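Local coordinates for GTP-binding nuclear protein GSP1 (Encephalitozoon cuniculi, PDB 4DJT) that binds guanine nucleotides with magnesium and, as a Ran-family small GTPase, probably serves protein import into the nucleus and RNA export, at residues C15-G20 with D79-G84; V22-Y27 with I89-V94; V121-K126 with F152-K157. All coordinates share one frame; numbering follows the deposited sequence.

Overall arrangement
All three contacts are buried and share one sheet, with GDP running past its strand ends. Interaction 1 covers the strand leading into the P-loop with two tyrosines of the predicted switch II region, using one hydroxyl bond, sulfur and methyl packing. Interaction 2 sets the P-loop and its helix on the neighbouring strand: apolar and aromatic across the contact, highly polar toward phosphate and magnesium. Interaction 3, its centre about 6 Å from that of interaction 2, is parallel strand pairing at the sheet's outermost strand, with E153 exposed and the base bound just beyond. Interactions 1 and 2 meet through I17 O and F91 N; V22 O and N125 ND2 join interactions 2 and 3.

Interaction 1. Residues C15-G20 with D79-G84. With GDP (guanosine-5'-diphosphate), chain C.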
# COMPACT_ATOMS: atom_id res chain seq x y z
N CYS A 15 -3.05 0.26 -5.14
CA CYS A 15 -2.42 1.58 -4.93
C CYS A 15 -1.93 1.75 -3.52
O CYS A 15 -2.70 1.54 -2.56
CB CYS A 15 -3.40 2.72 -5.23
SG CYS A 15 -3.87 2.79 -6.98
N LEU A 16 -0.68 2.17 -3.37
CA LEU A 16 -0.20 2.68 -2.06
C LEU A 16 -0.52 4.14 -1.95
O LEU A 16 -0.16 4.94 -2.80
CB LEU A 16 1.31 2.49 -1.90
CG LEU A 16 1.83 1.12 -2.16
CD1 LEU A 16 3.36 1.08 -1.92
CD2 LEU A 16 1.10 0.08 -1.31
N ILE A 17 -1.15 4.50 -0.86
CA ILE A 17 -1.52 5.88 -0.62
C ILE A 17 -1.22 6.27 0.81
O ILE A 17 -1.00 5.42 1.68
CB ILE A 17 -3.00 6.12 -0.94
CG1 ILE A 17 -3.89 5.04 -0.33
CG2 ILE A 17 -3.17 6.14 -2.44
CD1 ILE A 17 -5.39 5.34 -0.50
N GLY A 18 -1.19 7.58 1.03
CA GLY A 18 -0.80 8.14 2.30
C GLY A 18 0.19 9.28 2.11
O GLY A 18 0.81 9.41 1.06
N ASP A 19 0.32 10.11 3.14
CA ASP A 19 1.14 11.31 3.03
C ASP A 19 2.59 11.01 2.70
O ASP A 19 3.10 9.94 3.00
CB ASP A 19 1.09 12.11 4.31
CG ASP A 19 -0.19 12.93 4.46
OD1 ASP A 19 -1.11 12.88 3.59
OD2 ASP A 19 -0.24 13.64 5.46
N GLY A 20 3.26 12.00 2.13
CA GLY A 20 4.69 11.94 1.99
C GLY A 20 5.34 11.68 3.34
O GLY A 20 4.93 12.26 4.39
N ASP A 79 -5.72 11.02 -11.55
CA ASP A 79 -6.72 9.97 -11.55
C ASP A 79 -6.18 8.66 -12.11
O ASP A 79 -6.55 7.60 -11.63
CB ASP A 79 -7.96 10.40 -12.37
CG ASP A 79 -8.75 11.54 -11.71
OD1 ASP A 79 -8.48 11.90 -10.54
OD2 ASP A 79 -9.68 12.07 -12.37
N VAL A 80 -5.32 8.73 -13.12
CA VAL A 80 -4.73 7.52 -13.73
C VAL A 80 -3.92 6.69 -12.74
O VAL A 80 -3.77 5.50 -12.93
CB VAL A 80 -3.89 7.82 -14.99
CG1 VAL A 80 -4.81 8.07 -16.18
CG2 VAL A 80 -2.97 9.01 -14.76
N TYR A 81 -3.44 7.31 -11.67
CA TYR A 81 -2.81 6.57 -10.59
C TYR A 81 -3.79 5.56 -10.02
O TYR A 81 -3.44 4.40 -9.79
CB TYR A 81 -2.30 7.51 -9.51
CG TYR A 81 -1.49 6.83 -8.41
CD1 TYR A 81 -2.05 6.55 -7.16
CD2 TYR A 81 -0.16 6.46 -8.61
CE1 TYR A 81 -1.31 5.90 -6.16
CE2 TYR A 81 0.57 5.82 -7.63
CZ TYR A 81 -0.00 5.54 -6.41
OH TYR A 81 0.79 4.95 -5.41
N TYR A 82 -5.02 6.03 -9.78
CA TYR A 82 -6.04 5.20 -9.12
C TYR A 82 -6.76 4.26 -10.09
O TYR A 82 -7.18 3.17 -9.70
CB TYR A 82 -7.05 6.09 -8.41
CG TYR A 82 -6.44 6.94 -7.34
CD1 TYR A 82 -5.78 6.38 -6.26
CD2 TYR A 82 -6.53 8.29 -7.39
CE1 TYR A 82 -5.24 7.15 -5.27
CE2 TYR A 82 -5.98 9.08 -6.39
CZ TYR A 82 -5.35 8.49 -5.32
OH TYR A 82 -4.80 9.26 -4.34
N ILE A 83 -6.93 4.69 -11.34
CA ILE A 83 -7.81 3.96 -12.27
C ILE A 83 -7.40 2.50 -12.43
O ILE A 83 -6.23 2.18 -12.60
CB ILE A 83 -7.83 4.62 -13.66
CG1 ILE A 83 -8.62 5.93 -13.61
CG2 ILE A 83 -8.49 3.68 -14.69
CD1 ILE A 83 -8.62 6.72 -14.92
N GLY A 84 -8.38 1.61 -12.36
CA GLY A 84 -8.11 0.20 -12.54
C GLY A 84 -7.70 -0.54 -11.27
O GLY A 84 -7.53 -1.76 -11.30
PB GDP C . 6.99 7.76 1.53
O1B GDP C . 7.30 6.88 0.30
O2B GDP C . 5.64 7.47 2.18
O3B GDP C . 7.30 9.23 1.27
O3A GDP C . 8.06 7.42 2.69
PA GDP C . 9.52 6.78 2.56
O1A GDP C . 9.48 5.28 2.34
O2A GDP C . 10.30 7.63 1.60
O5' GDP C . 10.13 6.95 4.00
C5' GDP C . 10.15 8.26 4.60
C4' GDP C . 11.15 8.24 5.74
O4' GDP C . 10.65 7.42 6.77
C3' GDP C . 12.47 7.63 5.34
O3' GDP C . 13.49 8.29 6.05
C2' GDP C . 12.42 6.21 5.81
O2' GDP C . 13.70 5.64 6.17
C1' GDP C . 11.53 6.35 7.02
N9 GDP C . 10.74 5.15 7.25
C8 GDP C . 9.90 4.51 6.41
N7 GDP C . 9.39 3.41 7.02
C5 GDP C . 9.85 3.38 8.26
C6 GDP C . 9.71 2.51 9.44
O6 GDP C . 8.96 1.48 9.43
N1 GDP C . 10.40 2.84 10.55
C2 GDP C . 11.22 3.93 10.60
N2 GDP C . 11.88 4.22 11.72
N3 GDP C . 11.40 4.77 9.55
C4 GDP C . 10.75 4.52 8.40
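Y81 and Y82, side by side on the short helix 79-82 of the predicted switch II region, set their rings against C15 and I17 on strand 11-17, the strand that runs into the P-loop of this Ras-like fold, and Y81 reaches the L16 carbonyl. The tight part is here, where all five residues are buried. Y81 swings its ring away from its own backbone N (chi1 -174°), which carries the hydroxyl to the strand backbone: Y81 OH donates to L16 O over 2.8 Å, arriving in the carbonyl plane on a lone pair, with a C=O...O angle of 139°. The strand side of the ring meets C15 and I17. I17 offers its CG2 methyl to ring edges, 3.6 Å from Y82 CE1 and 4.2 Å from Y81 CE1. The two tyrosines also support each other, since Y81 CD1 lies 3.7 Å above the Y82 ring plane, toward the rim. Beyond the contact the Y82 hydroxyl goes to E109 on helix 103-114, whose W106 covers both Y82 and I17.

The other side is loose. D79, V80, I83 and G84 lie at the surface and leave the strand to the tyrosines, while at the far end of 15-20 the chain turns off toward the nucleotide, where D19 and G20 line the GDP pocket. C15, by contrast, is buried against both tyrosines. Its sulfur sits obliquely to the Y81 ring, 4.6 Å from the centroid, and C15 SG comes within 3.3 Å of Y81 O, which is hydrogen-bonded to K13 NZ.

Interaction 2. Residues V22-Y27 with I89-V94; sequences VGKTTY and ILFFDV. Unlike the reference sequence in segment 89-94: L90 (reference Phe). With MG (magnesium ion), chain D; GDP (guanosine-5'-diphosphate), chain C.
GDP O2B is gripped three times by the 22-27 segment: by G23 N at 2.9 Å, by the K24 backbone N, and by K24 NZ, whose chain bends at its last two torsions to curl back onto the phosphate. E72 and G18 O share that ammonium group. On its way K24 passes F91, K24 CG lying 3.8 Å from F91 CD2. V22 packs on the same strand, with V22 CG2 3.6 Å from F91 CB and CG1 over the backbone at F92 and D93.

One turn on, Y27 and F91 form a T-shaped pair: the F91 edge points at the Y27 face, planes at 62°, with F91 CZ only 3.4 Å from Y27 CD2. F162 stacks on the Y27 ring, and its backbone O is hydrogen-bonded to the Y27 hydroxyl. I89 CD1 adds a methyl beside Y27 CE2.

On the nucleotide side, T26 OG1 donates to GDP O1A at 2.6 Å. The magnesium ion has six ligands: T25 OG1 at 2.1 Å, GDP O1B and four waters. Backbone amides and a lysine round the beta-phosphate, a threonine on the metal, and a helix starting right after G23 make this the P-loop (Walker A) of a GDP-bound small GTPase.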
# COMPACT_ATOMS: atom_id res chain seq x y z
N VAL A 22 5.49 8.80 5.09
CA VAL A 22 4.87 7.82 6.01
C VAL A 22 5.47 6.44 5.88
O VAL A 22 5.26 5.62 6.76
CB VAL A 22 3.34 7.73 5.87
CG1 VAL A 22 2.69 9.10 6.12
CG2 VAL A 22 2.94 7.18 4.51
N GLY A 23 6.19 6.17 4.77
CA GLY A 23 6.92 4.91 4.57
C GLY A 23 6.42 4.02 3.41
O GLY A 23 6.73 2.86 3.38
N LYS A 24 5.61 4.57 2.49
CA LYS A 24 5.11 3.79 1.35
C LYS A 24 6.25 3.13 0.56
O LYS A 24 6.21 1.91 0.29
CB LYS A 24 4.29 4.69 0.42
CG LYS A 24 3.08 5.32 1.11
CD LYS A 24 2.27 6.17 0.17
CE LYS A 24 3.07 7.31 -0.47
NZ LYS A 24 3.48 8.35 0.51
N THR A 25 7.24 3.92 0.18
CA THR A 25 8.34 3.42 -0.63
C THR A 25 9.20 2.45 0.14
O THR A 25 9.58 1.38 -0.39
CB THR A 25 9.15 4.61 -1.20
OG1 THR A 25 8.27 5.43 -1.99
CG2 THR A 25 10.30 4.13 -2.05
N THR A 26 9.46 2.74 1.41
CA THR A 26 10.22 1.81 2.27
C THR A 26 9.55 0.43 2.34
O THR A 26 10.24 -0.63 2.29
CB THR A 26 10.49 2.39 3.68
OG1 THR A 26 11.15 3.67 3.54
CG2 THR A 26 11.39 1.44 4.50
N TYR A 27 8.23 0.44 2.41
CA TYR A 27 7.44 -0.78 2.45
C TYR A 27 7.61 -1.61 1.19
O TYR A 27 8.00 -2.77 1.28
CB TYR A 27 5.98 -0.44 2.61
CG TYR A 27 5.04 -1.65 2.67
CD1 TYR A 27 5.01 -2.48 3.79
CD2 TYR A 27 4.14 -1.90 1.66
CE1 TYR A 27 4.13 -3.54 3.87
CE2 TYR A 27 3.26 -2.97 1.73
CZ TYR A 27 3.27 -3.79 2.84
OH TYR A 27 2.36 -4.86 2.90
N ILE A 89 -3.61 0.19 -0.13
CA ILE A 89 -3.00 0.08 1.16
C ILE A 89 -2.67 1.50 1.56
O ILE A 89 -1.95 2.20 0.85
CB ILE A 89 -1.70 -0.80 1.19
CG1 ILE A 89 -1.99 -2.19 0.65
CG2 ILE A 89 -1.14 -0.90 2.61
CD1 ILE A 89 -0.77 -3.08 0.46
N LEU A 90 -3.29 1.95 2.65
CA LEU A 90 -3.22 3.35 3.07
C LEU A 90 -2.42 3.43 4.34
O LEU A 90 -2.75 2.77 5.33
CB LEU A 90 -4.66 3.90 3.25
CG LEU A 90 -4.78 5.30 3.87
CD1 LEU A 90 -4.10 6.37 3.03
CD2 LEU A 90 -6.26 5.63 4.08
N PHE A 91 -1.31 4.18 4.31
CA PHE A 91 -0.39 4.22 5.42
C PHE A 91 -0.50 5.54 6.16
O PHE A 91 -0.75 6.58 5.54
CB PHE A 91 1.05 4.15 4.93
CG PHE A 91 1.38 2.88 4.21
CD1 PHE A 91 2.12 1.91 4.82
CD2 PHE A 91 1.01 2.71 2.89
CE1 PHE A 91 2.43 0.71 4.15
CE2 PHE A 91 1.32 1.54 2.21
CZ PHE A 91 2.03 0.55 2.84
N PHE A 92 -0.22 5.49 7.45
CA PHE A 92 0.19 6.68 8.16
C PHE A 92 1.40 6.38 9.03
O PHE A 92 1.79 5.25 9.21
CB PHE A 92 -0.98 7.27 8.97
CG PHE A 92 -1.39 6.44 10.16
CD1 PHE A 92 -2.16 5.29 9.98
CD2 PHE A 92 -1.04 6.81 11.45
CE1 PHE A 92 -2.52 4.50 11.05
CE2 PHE A 92 -1.42 6.04 12.54
CZ PHE A 92 -2.14 4.88 12.33
N ASP A 93 2.00 7.45 9.54
CA ASP A 93 3.14 7.41 10.42
C ASP A 93 2.60 7.62 11.83
O ASP A 93 2.01 8.68 12.13
CB ASP A 93 4.06 8.55 10.00
CG ASP A 93 5.31 8.68 10.86
OD1 ASP A 93 5.37 8.14 11.99
OD2 ASP A 93 6.23 9.39 10.39
N VAL A 94 2.77 6.63 12.70
CA VAL A 94 2.21 6.66 14.04
C VAL A 94 2.83 7.76 14.90
O VAL A 94 2.33 8.06 15.99
CB VAL A 94 2.40 5.33 14.81
CG1 VAL A 94 1.63 4.22 14.14
CG2 VAL A 94 3.87 4.98 14.96
MG MG D . 7.71 7.41 -1.71
PB GDP C . 6.99 7.76 1.53
O1B GDP C . 7.30 6.88 0.30
O2B GDP C . 5.64 7.47 2.18
O3B GDP C . 7.30 9.23 1.27
O3A GDP C . 8.06 7.42 2.69
PA GDP C . 9.52 6.78 2.56
O1A GDP C . 9.48 5.28 2.34
O2A GDP C . 10.30 7.63 1.60
O5' GDP C . 10.13 6.95 4.00
C5' GDP C . 10.15 8.26 4.60
C4' GDP C . 11.15 8.24 5.74
O4' GDP C . 10.65 7.42 6.77
C3' GDP C . 12.47 7.63 5.34
O3' GDP C . 13.49 8.29 6.05
C2' GDP C . 12.42 6.21 5.81
O2' GDP C . 13.70 5.64 6.17
C1' GDP C . 11.53 6.35 7.02
N9 GDP C . 10.74 5.15 7.25
C8 GDP C . 9.90 4.51 6.41
N7 GDP C . 9.39 3.41 7.02
C5 GDP C . 9.85 3.38 8.26
C6 GDP C . 9.71 2.51 9.44
O6 GDP C . 8.96 1.48 9.43
N1 GDP C . 10.40 2.84 10.55
C2 GDP C . 11.22 3.93 10.60
N2 GDP C . 11.88 4.22 11.72
N3 GDP C . 11.40 4.77 9.55
C4 GDP C . 10.75 4.52 8.40
O HOH W 1 5.81 6.85 -2.41
O HOH W 2 8.27 7.76 -3.63
O HOH W 3 6.92 9.41 -1.46
O HOH W 4 9.61 7.94 -0.98

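Interaction 3. Residues V121-K126 with F152-K157. With GDP (guanosine-5'-diphosphate), chain C.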
# COMPACT_ATOMS: atom_id res chain seq x y z
N VAL A 121 -6.91 -1.20 3.03
CA VAL A 121 -6.28 -1.73 4.22
C VAL A 121 -5.50 -0.59 4.80
O VAL A 121 -4.81 0.12 4.06
CB VAL A 121 -5.33 -2.90 3.88
CG1 VAL A 121 -4.46 -3.26 5.06
CG2 VAL A 121 -6.15 -4.12 3.40
N VAL A 122 -5.64 -0.38 6.11
CA VAL A 122 -4.96 0.72 6.78
C VAL A 122 -3.78 0.17 7.55
O VAL A 122 -3.94 -0.78 8.31
CB VAL A 122 -5.90 1.52 7.72
CG1 VAL A 122 -5.10 2.56 8.51
CG2 VAL A 122 -6.99 2.20 6.90
N CYS A 123 -2.60 0.76 7.33
CA CYS A 123 -1.38 0.39 8.03
C CYS A 123 -0.80 1.53 8.85
O CYS A 123 -0.47 2.58 8.33
CB CYS A 123 -0.28 -0.06 7.04
SG CYS A 123 -0.73 -1.55 6.13
N ALA A 124 -0.71 1.27 10.15
CA ALA A 124 0.03 2.08 11.07
C ALA A 124 1.51 1.74 10.94
O ALA A 124 1.96 0.70 11.45
CB ALA A 124 -0.46 1.77 12.50
N ASN A 125 2.27 2.63 10.31
CA ASN A 125 3.68 2.36 10.06
C ASN A 125 4.62 3.05 11.06
O ASN A 125 4.25 4.05 11.71
CB ASN A 125 4.05 2.73 8.62
CG ASN A 125 5.44 2.28 8.23
OD1 ASN A 125 5.85 1.16 8.56
ND2 ASN A 125 6.17 3.14 7.44
N LYS A 126 5.83 2.51 11.18
CA LYS A 126 6.91 3.06 12.02
C LYS A 126 6.63 2.76 13.48
O LYS A 126 7.10 3.49 14.37
CB LYS A 126 7.06 4.57 11.82
CG LYS A 126 7.30 4.98 10.39
CD LYS A 126 7.89 6.36 10.29
CE LYS A 126 7.93 6.88 8.87
NZ LYS A 126 8.32 8.32 8.78
N PHE A 152 -3.57 -2.92 10.22
CA PHE A 152 -2.36 -3.59 10.69
C PHE A 152 -1.33 -2.61 11.21
O PHE A 152 -1.17 -1.53 10.65
CB PHE A 152 -1.72 -4.40 9.56
CG PHE A 152 -2.65 -5.43 8.97
CD1 PHE A 152 -2.95 -6.58 9.66
CD2 PHE A 152 -3.29 -5.19 7.77
CE1 PHE A 152 -3.84 -7.52 9.15
CE2 PHE A 152 -4.16 -6.13 7.24
CZ PHE A 152 -4.43 -7.29 7.92
N GLU A 153 -0.63 -3.02 12.26
CA GLU A 153 0.56 -2.29 12.75
C GLU A 153 1.78 -2.92 12.10
O GLU A 153 1.93 -4.15 12.13
CB GLU A 153 0.62 -2.35 14.29
CG GLU A 153 -0.66 -1.78 14.90
CD GLU A 153 -0.65 -1.66 16.43
OE1 GLU A 153 0.15 -2.38 17.10
OE2 GLU A 153 -1.46 -0.83 16.94
N ILE A 154 2.58 -2.12 11.40
CA ILE A 154 3.75 -2.66 10.66
C ILE A 154 5.00 -1.79 10.90
O ILE A 154 4.92 -0.63 11.31
CB ILE A 154 3.53 -2.72 9.12
CG1 ILE A 154 3.42 -1.33 8.52
CG2 ILE A 154 2.23 -3.47 8.74
CD1 ILE A 154 3.39 -1.30 6.98
N SER A 155 6.14 -2.35 10.54
CA SER A 155 7.36 -1.55 10.32
C SER A 155 7.87 -1.81 8.90
O SER A 155 8.34 -2.87 8.57
CB SER A 155 8.45 -1.86 11.36
OG SER A 155 9.68 -1.24 10.96
N ALA A 156 7.72 -0.83 8.04
CA ALA A 156 8.22 -0.96 6.68
C ALA A 156 9.73 -1.14 6.69
O ALA A 156 10.27 -1.75 5.79
CB ALA A 156 7.83 0.26 5.86
N LYS A 157 10.42 -0.57 7.68
CA LYS A 157 11.89 -0.72 7.78
C LYS A 157 12.31 -2.20 7.87
O LYS A 157 13.13 -2.68 7.07
CB LYS A 157 12.44 0.05 8.97
CG LYS A 157 13.93 -0.22 9.25
CD LYS A 157 14.47 0.64 10.39
CE LYS A 157 14.03 0.13 11.77
NZ LYS A 157 15.06 -0.73 12.43
PB GDP C . 6.99 7.76 1.53
O1B GDP C . 7.30 6.88 0.30
O2B GDP C . 5.64 7.47 2.18
O3B GDP C . 7.30 9.23 1.27
O3A GDP C . 8.06 7.42 2.69
PA GDP C . 9.52 6.78 2.56
O1A GDP C . 9.48 5.28 2.34
O2A GDP C . 10.30 7.63 1.60
O5' GDP C . 10.13 6.95 4.00
C5' GDP C . 10.15 8.26 4.60
C4' GDP C . 11.15 8.24 5.74
O4' GDP C . 10.65 7.42 6.77
C3' GDP C . 12.47 7.63 5.34
O3' GDP C . 13.49 8.29 6.05
C2' GDP C . 12.42 6.21 5.81
O2' GDP C . 13.70 5.64 6.17
C1' GDP C . 11.53 6.35 7.02
N9 GDP C . 10.74 5.15 7.25
C8 GDP C . 9.90 4.51 6.41
N7 GDP C . 9.39 3.41 7.02
C5 GDP C . 9.85 3.38 8.26
C6 GDP C . 9.71 2.51 9.44
O6 GDP C . 8.96 1.48 9.43
N1 GDP C . 10.40 2.84 10.55
C2 GDP C . 11.22 3.93 10.60
N2 GDP C . 11.88 4.22 11.72
N3 GDP C . 11.40 4.77 9.55
C4 GDP C . 10.75 4.52 8.40
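V121 meets F152 at the ring's edge: V121 CG1 comes in close to the ring plane, 3.5 Å from F152 CD2, and the two side chains cross obliquely. Further along the same face of the sheet, which also carries C123, N125 and I154, the isoleucine has CG1 turned in between its own backbone N and carbonyl carbon (chi1 67°). That puts I154 CD1 3.9 Å from C123 CB and leaves CG1 against the N125 amide oxygen. A124 and E153 point to the other face.

Behind the side chains the backbones pair in parallel, F152 N to V122 O, A124 N to F152 O, and I154 N to A124 O, the last almost straight at 176°. Beyond I154 N a weak bond from K126 N to I154 O follows, and the N125 side chain adds a firmer one. N125 OD1 accepts from A156 N at 2.8 Å, in the plane of the carboxamide, and ND2 donates to V22 O, so both ends of the amide are fixed and the loop 155-157 is tied to the P-loop.

This shapes the guanine site, formed by the N125-D128 motif (NKxD) and the S155-K157 loop (SAK). K157 N donates to GDP O6 at 3.1 Å. The extended K126 chain lies flat over one face of the base, K126 CG 3.6 Å from GDP C6, while K157 CB touches GDP C6 from the opposite face at 3.7 Å. K126 NZ continues to D93 and G21 O.

Strand 150-154 is the outermost of the sheet, and strand 120-125 separates it from 87-93. Helix 164-174 covers V121, C123 and F152 through P165, L164 and H168, while I154 and A156 rest on Y27 of helix 24-28.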